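Local structure of tartronate semialdehyde reductase (Salmonella typhimurium, 1VPD) at residues A192-T197 with K291-E296; A224-D229 with D281-A286; D244-L249 with A264-M269. The protein probably reduces tartronate semialdehyde to D-glycerate with NADH or NADPH, the final step in turning galactarate into D-glycerate. One frame throughout, in Å; residues are numbered along the deposited sequence.

Contact 1: residues A192-T197 with K291-E296; sequences ALTLAT and KLAKVE
Thr-194 and Thr-197, one turn apart on helix 170-198, lay their methyl groups against Ala-293 and Val-295, where the chain leaves helix 285-293. The contact is apolar surface packing in the helical C-terminal domain of this 3-hydroxyisobutyrate dehydrogenase-related reductase, away from the predicted active site. Thr-194 comes first. Thr-194 CG2, anti to the backbone N, faces both Ala-293 CB and Val-295 CG1, the latter at 3.8 Å. The approach of CG2 to Ala-293 CB is tighter than usual, but the threonine is modelled in two conformers and the exact closeness is doubtful. Its hydroxyl turns back along the helix to the carbonyl of Ser-190. At Thr-197 the methyl again leads: CG2 lies 3.6 Å from Val-295 CG2 and equally near Glu-296 O. Val-295 thus divides its two methyls between the threonines, CG1 going to Thr-194 and CG2 to Thr-197. Lys-294, with positive phi (59°), ends the helical run, and Val-295 then continues extended beside helix 170-198. Lys-198 NZ, just past the second threonine, bonds to Ala-293 O near this helix end. The Thr-197 hydroxyl stays within its own helix: Thr-197 OG1 donates to Leu-193 O at 2.8 Å, from 35° above the carbonyl plane, while Thr-197 N reaches the same oxygen from the opposite face.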
loop_
_atom_site.group_PDB
_atom_site.type_symbol
_atom_site.label_atom_id
_atom_site.label_comp_id
_atom_site.label_asym_id
_atom_site.label_seq_id
_atom_site.Cartn_x
_atom_site.Cartn_y
_atom_site.Cartn_z
ATOM N N ALA A 192 22.235 10.565 2.887
ATOM C CA ALA A 192 22.658 11.633 3.777
ATOM C C ALA A 192 23.209 11.127 5.122
ATOM O O ALA A 192 24.237 11.610 5.596
ATOM C CB ALA A 192 21.519 12.594 4.009
ATOM N N LEU A 193 22.513 10.186 5.743
ATOM C CA LEU A 193 22.969 9.636 7.033
ATOM C C LEU A 193 24.266 8.849 6.870
ATOM O O LEU A 193 25.148 8.938 7.716
ATOM C CB LEU A 193 21.873 8.775 7.697
ATOM C CG LEU A 193 20.639 9.524 8.172
ATOM C CD1 LEU A 193 19.677 8.540 8.847
ATOM C CD2 LEU A 193 20.955 10.660 9.136
ATOM N N THR A 194 24.414 8.118 5.768
ATOM C CA THR A 194 25.650 7.386 5.511
ATOM C C THR A 194 26.811 8.352 5.265
ATOM O O THR A 194 27.907 8.141 5.775
ATOM C CB THR A 194 25.467 6.454 4.296
ATOM O OG1 THR A 194 24.456 5.483 4.582
ATOM C CG2 THR A 194 26.721 5.642 4.030
ATOM N N LEU A 195 26.570 9.441 4.534
ATOM C CA LEU A 195 27.579 10.486 4.365
ATOM C C LEU A 195 28.060 11.029 5.719
ATOM O O LEU A 195 29.264 11.074 5.972
ATOM C CB LEU A 195 27.042 11.630 3.487
ATOM C CG LEU A 195 27.935 12.872 3.413
ATOM C CD1 LEU A 195 29.283 12.534 2.784
ATOM C CD2 LEU A 195 27.237 13.998 2.632
ATOM N N ALA A 196 27.129 11.420 6.581
ATOM C CA ALA A 196 27.487 12.050 7.850
ATOM C C ALA A 196 28.246 11.058 8.744
ATOM O O ALA A 196 29.243 11.411 9.351
ATOM C CB ALA A 196 26.279 12.549 8.547
ATOM N N THR A 197 27.789 9.815 8.761
ATOM C CA THR A 197 28.436 8.754 9.546
ATOM C C THR A 197 29.853 8.512 9.054
ATOM O O THR A 197 30.789 8.406 9.856
ATOM C CB THR A 197 27.638 7.454 9.450
ATOM O OG1 THR A 197 26.286 7.678 9.881
ATOM C CG2 THR A 197 28.196 6.424 10.426
ATOM N N LYS A 291 26.620 -0.802 2.510
ATOM C CA LYS A 291 27.499 -1.768 1.887
ATOM C C LYS A 291 28.460 -1.095 0.915
ATOM O O LYS A 291 29.638 -1.448 0.845
ATOM C CB LYS A 291 26.674 -2.870 1.237
ATOM C CG LYS A 291 26.112 -3.813 2.314
ATOM C CD LYS A 291 25.127 -4.866 1.788
ATOM C CE LYS A 291 24.628 -5.735 2.953
ATOM N NZ LYS A 291 23.665 -6.795 2.542
ATOM N N LEU A 292 27.989 -0.088 0.182
ATOM C CA LEU A 292 28.878 0.595 -0.757
ATOM C C LEU A 292 29.845 1.588 -0.067
ATOM O O LEU A 292 30.991 1.736 -0.490
ATOM C CB LEU A 292 28.060 1.317 -1.845
ATOM C CG LEU A 292 27.688 0.522 -3.105
ATOM C CD1 LEU A 292 26.728 -0.595 -2.806
ATOM C CD2 LEU A 292 27.075 1.481 -4.137
ATOM N N ALA A 293 29.392 2.238 0.989
ATOM C CA ALA A 293 30.206 3.211 1.739
ATOM C C ALA A 293 31.060 2.557 2.831
ATOM O O ALA A 293 31.927 3.212 3.410
ATOM C CB ALA A 293 29.328 4.259 2.357
ATOM N N LYS A 294 30.812 1.284 3.103
ATOM C CA LYS A 294 31.537 0.549 4.160
ATOM C C LYS A 294 31.400 1.172 5.547
ATOM O O LYS A 294 32.384 1.319 6.294
ATOM C CB LYS A 294 33.006 0.361 3.779
ATOM C CG LYS A 294 33.208 -0.392 2.504
ATOM C CD LYS A 294 32.715 -1.825 2.564
ATOM C CE LYS A 294 33.283 -2.634 1.410
ATOM N NZ LYS A 294 33.004 -4.089 1.484
ATOM N N VAL A 295 30.176 1.535 5.900
ATOM C CA VAL A 295 29.856 2.000 7.248
ATOM C C VAL A 295 28.396 1.683 7.555
ATOM O O VAL A 295 27.563 1.653 6.653
ATOM C CB VAL A 295 30.164 3.516 7.410
ATOM C CG1 VAL A 295 29.173 4.354 6.633
ATOM C CG2 VAL A 295 30.196 3.919 8.859
ATOM N N GLU A 296 28.075 1.453 8.817
ATOM C CA GLU A 296 26.703 1.231 9.212
ATOM C C GLU A 296 26.149 2.438 9.955
ATOM O O GLU A 296 26.856 3.107 10.719
ATOM C CB GLU A 296 26.607 -0.054 10.059
ATOM C CG GLU A 296 26.903 -1.276 9.215
ATOM C CD GLU A 296 26.684 -2.598 9.939
ATOM O OE1 GLU A 296 26.634 -2.597 11.174
ATOM O OE2 GLU A 296 26.556 -3.626 9.241
#

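Contact 2: residues A224-D229 with D281-A286; sequences APMVMD and DHSALA
This is a buried packing contact inside the helical C-terminal domain, where Met-226 and Val-227, on the last turn of helix 218-228, meet an Asx turn and the 3-10 turn leading into helix 285-293. Val-227 serves the apolar half. Val-227 CG1 lies 3.7 Å from Ala-286 CB, and CG2 lies as near to that same methyl, so the alanine sits against both branches of the valine; CG2 also rests on the backbone at Ser-283 O. The selenomethionine Met-226 crosses Asp-281 at about a right angle. Its chain bends only at the last torsion (chi3 63°), which brings Met-226 CE to 3.6 Å from Asp-281 OD2 and close to Ser-283 OG, setting a methyl beside a polar cluster. That carboxylate is firmly tied: Phe-236 N bonds to OD1, and Lys-223, from the same helix as Met-226, makes a salt bridge to OD2. Ser-283 adds two more bonds to OD2. Ser-283 N closes the Asx turn on Asp-281 OD2 from well above the carboxylate plane, at 3.0 Å with an N-H...O angle of 161°; Ser-283 OG donates to the anti lone pair of Asp-281 OD2 at 2.8 Å.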
loop_
_atom_site.group_PDB
_atom_site.type_symbol
_atom_site.label_atom_id
_atom_site.label_comp_id
_atom_site.label_asym_id
_atom_site.label_seq_id
_atom_site.Cartn_x
_atom_site.Cartn_y
_atom_site.Cartn_z
ATOM N N ALA A 224 14.244 6.422 10.136
ATOM C CA ALA A 224 15.585 6.617 10.711
ATOM C C ALA A 224 15.776 5.777 11.978
ATOM O O ALA A 224 16.811 5.122 12.128
ATOM C CB ALA A 224 15.935 8.096 10.957
ATOM N N PRO A 225 14.796 5.778 12.879
ATOM C CA PRO A 225 14.901 4.924 14.074
ATOM C C PRO A 225 15.041 3.441 13.728
ATOM O O PRO A 225 15.851 2.751 14.373
ATOM C CB PRO A 225 13.611 5.240 14.839
ATOM C CG PRO A 225 13.287 6.637 14.404
ATOM C CD PRO A 225 13.577 6.603 12.919
HETATM N N MSE A 226 14.302 2.959 12.726
HETATM C CA MSE A 226 14.380 1.558 12.316
HETATM C C MSE A 226 15.775 1.211 11.826
HETATM O O MSE A 226 16.351 0.200 12.223
HETATM C CB MSE A 226 13.336 1.242 11.238
HETATM C CG MSE A 226 11.904 1.359 11.724
HETATM SE SE MSE A 226 10.592 0.853 10.378
HETATM C CE MSE A 226 11.067 -1.032 10.115
ATOM N N VAL A 227 16.324 2.039 10.936
ATOM C CA VAL A 227 17.676 1.812 10.447
ATOM C C VAL A 227 18.671 1.763 11.608
ATOM O O VAL A 227 19.480 0.846 11.695
ATOM C CB VAL A 227 18.111 2.905 9.439
ATOM C CG1 VAL A 227 19.569 2.725 9.056
ATOM C CG2 VAL A 227 17.233 2.878 8.201
HETATM N N MSE A 228 18.616 2.748 12.494
HETATM C CA MSE A 228 19.639 2.870 13.504
HETATM C C MSE A 228 19.530 1.727 14.524
HETATM O O MSE A 228 20.550 1.290 15.059
HETATM C CB MSE A 228 19.578 4.248 14.171
HETATM C CG MSE A 228 19.998 5.369 13.230
HETATM SE SE MSE A 228 20.136 7.036 14.158
HETATM C CE MSE A 228 18.301 7.374 14.412
ATOM N N ASP A 229 18.311 1.236 14.737
ATOM C CA ASP A 229 18.056 0.095 15.637
ATOM C C ASP A 229 18.203 -1.269 14.961
ATOM O O ASP A 229 18.036 -2.329 15.614
ATOM C CB ASP A 229 16.667 0.214 16.260
ATOM C CG ASP A 229 16.561 1.364 17.238
ATOM O OD1 ASP A 229 17.593 1.802 17.762
ATOM O OD2 ASP A 229 15.493 1.910 17.515
ATOM N N ASP A 281 11.818 -4.724 5.188
ATOM C CA ASP A 281 11.193 -3.412 5.078
ATOM C C ASP A 281 12.013 -2.523 4.162
ATOM O O ASP A 281 13.223 -2.654 4.093
ATOM C CB ASP A 281 11.099 -2.747 6.441
ATOM C CG ASP A 281 10.373 -1.415 6.392
ATOM O OD1 ASP A 281 9.143 -1.410 6.168
ATOM O OD2 ASP A 281 10.969 -0.327 6.568
ATOM N N HIS A 282 11.352 -1.595 3.475
ATOM C CA HIS A 282 12.073 -0.717 2.555
ATOM C C HIS A 282 13.079 0.270 3.175
ATOM O O HIS A 282 13.906 0.820 2.446
ATOM C CB HIS A 282 11.166 -0.029 1.520
ATOM C CG HIS A 282 9.992 0.746 2.046
ATOM N ND1 HIS A 282 9.577 0.809 3.363
ATOM C CD2 HIS A 282 9.102 1.483 1.343
ATOM C CE1 HIS A 282 8.490 1.571 3.444
ATOM N NE2 HIS A 282 8.192 1.997 2.231
ATOM N N SER A 283 13.072 0.396 4.497
ATOM C CA SER A 283 14.169 1.034 5.233
ATOM C C SER A 283 15.512 0.354 4.930
ATOM O O SER A 283 16.567 0.972 5.087
ATOM C CB SER A 283 13.882 1.053 6.747
ATOM O OG SER A 283 13.654 -0.257 7.253
ATOM N N ALA A 284 15.486 -0.902 4.477
ATOM C CA ALA A 284 16.707 -1.617 4.089
ATOM C C ALA A 284 17.399 -1.027 2.852
ATOM O O ALA A 284 18.507 -1.418 2.503
ATOM C CB ALA A 284 16.435 -3.107 3.903
ATOM N N LEU A 285 16.783 -0.045 2.203
ATOM C CA LEU A 285 17.537 0.739 1.234
ATOM C C LEU A 285 18.781 1.316 1.875
ATOM O O LEU A 285 19.799 1.495 1.215
ATOM C CB LEU A 285 16.690 1.889 0.690
ATOM C CG LEU A 285 15.958 1.714 -0.610
ATOM C CD1 LEU A 285 14.968 2.854 -0.762
ATOM C CD2 LEU A 285 16.936 1.666 -1.781
ATOM N N ALA A 286 18.735 1.604 3.177
ATOM C CA ALA A 286 19.933 2.067 3.889
ATOM C C ALA A 286 21.094 1.087 3.783
ATOM O O ALA A 286 22.252 1.510 3.673
ATOM C CB ALA A 286 19.622 2.369 5.359
#

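Contact 3: residues D244-L249 with A264-M269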
loop_
_atom_site.group_PDB
_atom_site.type_symbol
_atom_site.label_atom_id
_atom_site.label_comp_id
_atom_site.label_asym_id
_atom_site.label_seq_id
_atom_site.Cartn_x
_atom_site.Cartn_y
_atom_site.Cartn_z
ATOM N N ASP A 244 5.869 -1.555 -7.343
ATOM C CA ASP A 244 5.343 -0.195 -7.486
ATOM C C ASP A 244 6.248 0.651 -8.387
ATOM O O ASP A 244 5.748 1.393 -9.226
ATOM C CB ASP A 244 5.183 0.510 -6.145
ATOM C CG ASP A 244 4.040 -0.032 -5.316
ATOM O OD1 ASP A 244 3.080 -0.638 -5.875
ATOM O OD2 ASP A 244 4.061 0.107 -4.077
ATOM N N LEU A 245 7.565 0.579 -8.210
ATOM C CA LEU A 245 8.450 1.349 -9.081
ATOM C C LEU A 245 8.408 0.860 -10.529
ATOM O O LEU A 245 8.510 1.677 -11.450
ATOM C CB LEU A 245 9.896 1.410 -8.572
ATOM C CG LEU A 245 10.117 2.032 -7.192
ATOM C CD1 LEU A 245 11.611 2.326 -7.034
ATOM C CD2 LEU A 245 9.273 3.301 -6.959
ATOM N N ALA A 246 8.281 -0.451 -10.738
ATOM C CA ALA A 246 8.090 -0.985 -12.083
ATOM C C ALA A 246 6.856 -0.376 -12.730
ATOM O O ALA A 246 6.897 0.036 -13.886
ATOM C CB ALA A 246 7.987 -2.494 -12.060
ATOM N N ASN A 247 5.759 -0.301 -11.979
ATOM C CA ASN A 247 4.549 0.328 -12.485
ATOM C C ASN A 247 4.749 1.820 -12.776
ATOM O O ASN A 247 4.279 2.319 -13.808
ATOM C CB ASN A 247 3.385 0.107 -11.517
ATOM C CG ASN A 247 2.916 -1.345 -11.491
ATOM O OD1 ASN A 247 3.179 -2.132 -12.438
ATOM N ND2 ASN A 247 2.186 -1.713 -10.436
ATOM N N ALA A 248 5.479 2.514 -11.898
ATOM C CA ALA A 248 5.740 3.941 -12.101
ATOM C C ALA A 248 6.553 4.174 -13.366
ATOM O O ALA A 248 6.248 5.059 -14.172
ATOM C CB ALA A 248 6.421 4.542 -10.899
ATOM N N LEU A 249 7.579 3.357 -13.557
ATOM C CA LEU A 249 8.431 3.467 -14.737
ATOM C C LEU A 249 7.665 3.122 -16.002
ATOM O O LEU A 249 7.804 3.810 -17.015
ATOM C CB LEU A 249 9.663 2.573 -14.573
ATOM C CG LEU A 249 10.683 3.145 -13.584
ATOM C CD1 LEU A 249 11.571 2.034 -13.047
ATOM C CD2 LEU A 249 11.539 4.217 -14.188
ATOM N N ALA A 264 17.072 5.137 -11.006
ATOM C CA ALA A 264 18.266 4.827 -10.207
ATOM C C ALA A 264 17.930 4.018 -8.968
ATOM O O ALA A 264 18.600 3.008 -8.686
ATOM C CB ALA A 264 19.018 6.088 -9.820
ATOM N N VAL A 265 16.912 4.427 -8.222
ATOM C CA VAL A 265 16.568 3.693 -6.991
ATOM C C VAL A 265 16.042 2.284 -7.301
ATOM O O VAL A 265 16.314 1.342 -6.555
ATOM C CB VAL A 265 15.638 4.516 -6.098
ATOM C CG1 VAL A 265 15.135 3.693 -4.930
ATOM C CG2 VAL A 265 16.378 5.747 -5.621
HETATM N N MSE A 266 15.376 2.120 -8.434
HETATM C CA MSE A 266 14.994 0.792 -8.902
HETATM C C MSE A 266 16.196 -0.142 -9.025
HETATM O O MSE A 266 16.121 -1.288 -8.559
HETATM C CB MSE A 266 14.227 0.843 -10.222
HETATM C CG MSE A 266 14.071 -0.495 -10.916
HETATM SE SE MSE A 266 13.003 -1.761 -9.840
HETATM C CE MSE A 266 11.467 -1.877 -11.023
ATOM N N GLU A 267 17.298 0.337 -9.592
ATOM C CA GLU A 267 18.482 -0.501 -9.728
ATOM C C GLU A 267 19.075 -0.816 -8.359
ATOM O O GLU A 267 19.596 -1.922 -8.163
ATOM C CB GLU A 267 19.513 0.127 -10.665
ATOM C CG GLU A 267 18.994 0.299 -12.110
ATOM C CD GLU A 267 18.401 -0.966 -12.701
ATOM O OE1 GLU A 267 19.102 -2.010 -12.670
ATOM O OE2 GLU A 267 17.238 -0.910 -13.203
HETATM N N MSE A 268 19.013 0.128 -7.426
HETATM C CA MSE A 268 19.432 -0.136 -6.046
HETATM C C MSE A 268 18.590 -1.262 -5.427
HETATM O O MSE A 268 19.135 -2.171 -4.750
HETATM C CB MSE A 268 19.311 1.114 -5.158
HETATM C CG MSE A 268 20.136 2.293 -5.639
HETATM SE SE MSE A 268 19.914 3.783 -4.417
HETATM C CE MSE A 268 20.704 5.113 -5.604
HETATM N N MSE A 269 17.279 -1.196 -5.631
HETATM C CA MSE A 269 16.391 -2.233 -5.131
HETATM C C MSE A 269 16.647 -3.586 -5.801
HETATM O O MSE A 269 16.568 -4.627 -5.123
HETATM C CB MSE A 269 14.927 -1.806 -5.261
HETATM C CG MSE A 269 14.541 -0.656 -4.351
HETATM SE SE MSE A 269 12.622 -0.478 -4.349
HETATM C CE MSE A 269 12.534 1.066 -3.144
#
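Leu-249 N donates to Leu-245 O at 2.9 Å, the helical bond that sets these two leucines one turn apart, both directed at Met-266. They belong to the first arm of a helical hairpin in which helices 238-255 and 260-274 follow each other in the chain and run roughly antiparallel; the axes of segments 244-249 and 264-269 approach to 10.4 Å at an angle of 149°. The side-chain pairs across the interface are apolar, and two methyls also rest on main-chain nitrogens. Leu-245 makes its contacts through one branch: Leu-245 CD1 lies 4.0 Å from Met-269 SE, where the two side chains cross at about a right angle, and against the backbone of the facing helix at Met-266 N, with Val-265 CG1 a little further off. Leu-249 uses its CD1 too, 4.1 Å from Met-266 CB and as near to CG, so the base of this selenomethionine is met by both leucines. Beyond its base, Met-266 folds: CG is anti to the backbone N, but the chain bends at chi2 (64°) and again at chi3, carrying the methyl to Ala-246. Asp-244, next to Leu-245, bonds through OD2 to Gln-179 NE2 of helix 170-198; just before it in the chain is Lys-243, a predicted NAD-binding residue. Met-266 CE lies 3.5 Å from Ala-246 N and 3.7 Å from Ala-246 CB.

In the fold
The three contacts lie progressively nearer the centre of the chain, their own centres about 28, 18 and 15 Å from it. Contact 1 is a surface join, contact 2 is buried and contact 3 partly buried. Contacts 1 and 2 lie at opposite ends of helix 285-293: threonine and valine methyls gather at its C-terminal exit, whereas a bonded carboxylate, Asp-281, lies in the turn ahead of it. Contact 3 pairs neighbouring helices through apolar side chains, chiefly leucine and selenomethionine. It touches contact 2 through Leu-285, whose CD1 lies 3.8 Å from Met-269 CE. Along the chain the contacts are nested, 3 within 2 and 2 within 1; helix 170-198 is a partner in contact 1 and touches side chains of contacts 2 and 3.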